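PDB 5WRT: soluble inorganic pyrophosphatase from Toxoplasma gondii, which probably hydrolyses inorganic pyrophosphate to two phosphates with the help of magnesium ions. Local coordinates for residues A146-G150 with F191-K195. Sequence-based numbering, arbitrary orientation.
Sequences AMIDG and FRWYK
D149 and K195 close the outer end of this contact with a salt bridge, their side chains approaching from opposite directions. NZ of K195 donates to OD2 of D149 at 2.9 Å, on the syn side of the carboxylate and 22° out of its plane. K195 runs nearly extended until it bends at its last torsion (chi4 -146°). On the way its CG lies over the centre of one face of the Y194 ring, 3.5 Å above the plane, and its CD passes 3.3 Å from OD2 of D149. Deeper in, M147 reaches across with its sulfur. M147 CG is anti to the backbone N (chi1 -163°) and the chain stays extended through chi2, which puts SD 3.3 Å from F191 O and 3.7 Å from F191 CB; the two side chains cross at about a right angle, and the phenyl ring itself leads away. M147 SD also lies near the plane of the Y194 ring, at its edge, 4.4 Å from CE1. The F191 carbonyl O, in the plane of that same ring, accepts a hydrogen bond from N203. Within the pyrophosphatase domain, the contact joins strand 136-149 to the last turn of helix 183-193 and the residues after it. Strand 152-161, antiparallel to strand 136-149, brings D154 against M147; with D117 and D122 it binds a magnesium ion about 7 Å from the M147 side chain. The Y194 ring stacks with W190 and meets Y85 edge-to-face.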
# COMPACT_ATOMS: atom_id res chain seq x y z
N ALA A 146 -1.88 -2.33 -16.30
CA ALA A 146 -0.90 -1.67 -17.17
C ALA A 146 -0.37 -0.44 -16.45
O ALA A 146 -0.75 0.70 -16.73
CB ALA A 146 -1.53 -1.31 -18.51
N MET A 147 0.55 -0.67 -15.51
CA MET A 147 1.16 0.42 -14.78
C MET A 147 2.17 1.14 -15.66
O MET A 147 2.92 0.52 -16.42
CB MET A 147 1.81 -0.09 -13.49
CG MET A 147 2.11 0.99 -12.47
SD MET A 147 3.45 0.59 -11.33
CE MET A 147 4.87 0.63 -12.41
N ILE A 148 2.17 2.47 -15.58
CA ILE A 148 3.11 3.32 -16.31
C ILE A 148 4.05 3.96 -15.29
O ILE A 148 3.63 4.80 -14.49
CB ILE A 148 2.39 4.39 -17.14
CG1 ILE A 148 1.34 3.74 -18.04
CG2 ILE A 148 3.39 5.17 -17.97
CD1 ILE A 148 1.91 2.73 -19.01
N ASP A 149 5.32 3.56 -15.33
CA ASP A 149 6.35 4.07 -14.42
C ASP A 149 7.30 4.95 -15.23
O ASP A 149 8.23 4.45 -15.86
CB ASP A 149 7.10 2.93 -13.74
CG ASP A 149 7.92 3.40 -12.55
OD1 ASP A 149 8.30 4.59 -12.49
OD2 ASP A 149 8.19 2.56 -11.65
N GLY A 150 7.06 6.26 -15.20
CA GLY A 150 7.89 7.21 -15.91
C GLY A 150 8.10 6.88 -17.37
O GLY A 150 9.23 6.64 -17.80
N PHE A 191 0.93 -0.63 -6.27
CA PHE A 191 1.90 -0.22 -7.28
C PHE A 191 1.70 1.21 -7.74
O PHE A 191 2.62 1.78 -8.34
CB PHE A 191 1.84 -1.19 -8.46
CG PHE A 191 2.51 -2.51 -8.19
CD1 PHE A 191 3.89 -2.61 -8.20
CD2 PHE A 191 1.76 -3.63 -7.88
CE1 PHE A 191 4.52 -3.81 -7.94
CE2 PHE A 191 2.38 -4.84 -7.61
CZ PHE A 191 3.76 -4.93 -7.64
N ARG A 192 0.54 1.81 -7.48
CA ARG A 192 0.36 3.23 -7.80
C ARG A 192 1.16 4.11 -6.84
O ARG A 192 1.72 5.13 -7.25
CB ARG A 192 -1.12 3.61 -7.76
CG ARG A 192 -1.41 4.99 -8.34
CD ARG A 192 -2.58 5.67 -7.64
NE ARG A 192 -3.82 4.92 -7.77
CZ ARG A 192 -4.65 5.01 -8.81
NH1 ARG A 192 -4.37 5.83 -9.82
NH2 ARG A 192 -5.76 4.29 -8.84
N TRP A 193 1.22 3.73 -5.56
CA TRP A 193 1.71 4.61 -4.51
C TRP A 193 3.09 4.25 -3.97
O TRP A 193 3.68 5.08 -3.27
CB TRP A 193 0.71 4.63 -3.34
CG TRP A 193 -0.58 5.32 -3.66
CD1 TRP A 193 -1.77 4.74 -4.00
CD2 TRP A 193 -0.82 6.74 -3.65
NE1 TRP A 193 -2.73 5.69 -4.21
CE2 TRP A 193 -2.18 6.93 -4.00
CE3 TRP A 193 -0.03 7.85 -3.38
CZ2 TRP A 193 -2.75 8.20 -4.09
CZ3 TRP A 193 -0.60 9.11 -3.47
CH2 TRP A 193 -1.94 9.27 -3.82
N TYR A 194 3.62 3.07 -4.28
CA TYR A 194 4.77 2.57 -3.52
C TYR A 194 6.06 3.33 -3.78
O TYR A 194 7.01 3.18 -3.01
CB TYR A 194 4.98 1.07 -3.79
CG TYR A 194 5.65 0.75 -5.11
CD1 TYR A 194 5.05 1.08 -6.31
CD2 TYR A 194 6.88 0.10 -5.14
CE1 TYR A 194 5.66 0.78 -7.52
CE2 TYR A 194 7.49 -0.21 -6.34
CZ TYR A 194 6.88 0.13 -7.52
OH TYR A 194 7.48 -0.17 -8.72
N LYS A 195 6.13 4.14 -4.83
CA LYS A 195 7.34 4.92 -5.09
C LYS A 195 7.17 6.39 -4.74
O LYS A 195 8.04 7.21 -5.08
CB LYS A 195 7.75 4.77 -6.56
CG LYS A 195 8.25 3.39 -6.95
CD LYS A 195 8.53 3.33 -8.44
CE LYS A 195 9.56 2.24 -8.77
NZ LYS A 195 10.46 2.59 -9.92